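Local coordinates for protein AlyGC (Glaciecola chathamensis, PDB 5GKD) that degrades alginate as a polysaccharide lyase of family 6, probably cleaving the chain by beta-elimination at a calcium-containing active site, at residues N113-E118 with G142-G147. Sequence-based numbering, arbitrary orientation.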
loop_
_atom_site.group_PDB
_atom_site.type_symbol
_atom_site.label_atom_id
_atom_site.label_comp_id
_atom_site.label_asym_id
_atom_site.label_seq_id
_atom_site.Cartn_x
_atom_site.Cartn_y
_atom_site.Cartn_z
ATOM N N ASN A 113 11.085 17.068 13.298
ATOM C CA ASN A 113 10.827 16.068 12.272
ATOM C C ASN A 113 10.874 14.648 12.830
ATOM O O ASN A 113 11.345 13.718 12.176
ATOM C CB ASN A 113 11.801 16.234 11.102
ATOM C CG ASN A 113 11.327 17.287 10.131
ATOM O OD1 ASN A 113 10.551 16.997 9.227
ATOM N ND2 ASN A 113 11.746 18.528 10.350
ATOM N N PHE A 114 10.349 14.486 14.039
ATOM C CA PHE A 114 10.214 13.212 14.754
ATOM C C PHE A 114 8.947 12.468 14.328
ATOM O O PHE A 114 8.130 12.062 15.162
ATOM C CB PHE A 114 10.198 13.510 16.250
ATOM C CG PHE A 114 10.691 12.403 17.122
ATOM C CD1 PHE A 114 12.034 12.059 17.131
ATOM C CD2 PHE A 114 9.834 11.770 18.000
ATOM C CE1 PHE A 114 12.501 11.069 17.975
ATOM C CE2 PHE A 114 10.290 10.779 18.860
ATOM C CZ PHE A 114 11.627 10.417 18.838
ATOM N N SER A 115 8.760 12.298 13.021
ATOM C CA SER A 115 7.479 11.867 12.478
ATOM C C SER A 115 7.429 10.365 12.271
ATOM O O SER A 115 8.409 9.751 11.850
ATOM C CB SER A 115 7.190 12.538 11.133
ATOM O OG SER A 115 7.050 13.915 11.289
ATOM N N ASN A 116 6.274 9.789 12.554
ATOM C CA ASN A 116 6.010 8.415 12.165
ATOM C C ASN A 116 6.328 8.208 10.683
ATOM O O ASN A 116 6.085 9.096 9.879
ATOM C CB ASN A 116 4.547 8.075 12.438
ATOM C CG ASN A 116 4.287 6.604 12.407
ATOM O OD1 ASN A 116 4.140 6.007 11.335
ATOM N ND2 ASN A 116 4.237 5.989 13.600
ATOM N N PRO A 117 6.856 7.046 10.295
ATOM C CA PRO A 117 7.163 6.829 8.870
ATOM C C PRO A 117 5.944 6.853 7.952
ATOM O O PRO A 117 6.110 7.139 6.761
ATOM C CB PRO A 117 7.840 5.445 8.845
ATOM C CG PRO A 117 8.146 5.101 10.223
ATOM C CD PRO A 117 7.341 5.962 11.155
ATOM N N GLU A 118 4.743 6.539 8.435
ATOM C CA GLU A 118 3.533 6.561 7.611
ATOM C C GLU A 118 2.695 7.780 7.953
ATOM O O GLU A 118 2.352 7.979 9.121
ATOM C CB GLU A 118 2.673 5.305 7.810
ATOM C CG GLU A 118 3.298 4.019 7.350
ATOM C CD GLU A 118 2.347 2.837 7.456
ATOM O OE1 GLU A 118 1.251 2.884 6.855
ATOM O OE2 GLU A 118 2.698 1.869 8.168
ATOM N N GLY A 142 7.974 20.349 11.844
ATOM C CA GLY A 142 8.041 19.285 10.869
ATOM C C GLY A 142 7.180 18.060 11.097
ATOM O O GLY A 142 7.535 16.994 10.603
ATOM N N LYS A 143 6.070 18.151 11.814
ATOM C CA LYS A 143 5.212 16.973 11.940
ATOM C C LYS A 143 4.506 16.709 10.618
ATOM O O LYS A 143 3.783 17.571 10.116
ATOM C CB LYS A 143 4.198 17.141 13.065
ATOM C CG LYS A 143 3.376 15.883 13.324
ATOM C CD LYS A 143 2.561 16.016 14.612
ATOM C CE LYS A 143 2.055 14.648 15.128
ATOM N NZ LYS A 143 1.065 13.944 14.246
ATOM N N ARG A 144 4.716 15.519 10.044
ATOM C CA ARG A 144 4.214 15.233 8.707
ATOM C C ARG A 144 2.993 14.330 8.696
ATOM O O ARG A 144 2.356 14.191 7.649
ATOM C CB ARG A 144 5.291 14.581 7.828
ATOM C CG ARG A 144 6.716 14.828 8.202
ATOM C CD ARG A 144 7.230 16.237 7.936
ATOM N NE ARG A 144 7.473 16.546 6.554
ATOM C CZ ARG A 144 8.460 17.317 6.110
ATOM N NH1 ARG A 144 9.362 17.847 6.928
ATOM N NH2 ARG A 144 8.544 17.537 4.824
ATOM N N ASN A 145 2.653 13.720 9.816
ATOM C CA ASN A 145 1.652 12.674 9.843
ATOM C C ASN A 145 0.394 13.166 10.535
ATOM O O ASN A 145 0.384 14.190 11.213
ATOM C CB ASN A 145 2.191 11.439 10.563
ATOM C CG ASN A 145 2.410 11.684 12.022
ATOM O OD1 ASN A 145 3.024 12.683 12.405
ATOM N ND2 ASN A 145 1.893 10.778 12.863
ATOM N N LYS A 146 -0.670 12.404 10.358
ATOM C CA LYS A 146 -1.944 12.723 10.972
ATOM C C LYS A 146 -1.837 12.807 12.498
ATOM O O LYS A 146 -1.086 12.071 13.147
ATOM C CB LYS A 146 -2.978 11.681 10.560
ATOM C CG LYS A 146 -4.333 11.863 11.218
ATOM C CD LYS A 146 -5.467 11.465 10.325
ATOM C CE LYS A 146 -6.807 11.718 10.990
ATOM N NZ LYS A 146 -7.903 11.709 9.980
ATOM N N GLY A 147 -2.610 13.713 13.072
ATOM C CA GLY A 147 -2.578 13.866 14.515
ATOM C C GLY A 147 -2.131 15.280 14.819
ATOM O O GLY A 147 -1.173 15.803 14.248
HETATM O O HOH W 1 4.746 11.808 14.294
#
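Asn113 and Gly142 face each other with their CA atoms 4.5 Å apart, and the two loops then diverge slightly, the CA atoms of Ser115 and Lys143 being 5.6 Å apart. Ser115 aims its side chain at 142-147, where OG accepts the backbone N-H of Arg144 at 3.1 Å, a fairly straight bond (153°), while the CG of Arg144 packs against the serine CB. From there the Arg144 chain turns back on itself about CB-CG (chi2 -72°), running alongside Ser115 and bringing NH1 to Asn113 OD1 at 2.7 Å. NH1 approaches in the carbonyl plane of Asn113, but the bond is markedly bent (134°), and OD1 lies near the guanidinium edge, tilted from its plane. A leucine in place of Arg144 would probably leave Asn113 OD1 without this donor. Farther along, a water links Asn116 N to Asn145 OD1, which also takes a bond from Lys143 NZ (3.0 Å); Asn145 ND2 is held by Asp123, which forms a salt bridge with the same lysine. Asn116 OD1 closes an Asx turn on Glu118 N, and its CB rests against Asn145 ND2. The loops follow strands 105-112 and 134-141, neighbouring parallel strands, so this is contact between stacked turns of successive coils, characteristic of the right-handed parallel beta-helix of pectate-lyase-like enzymes.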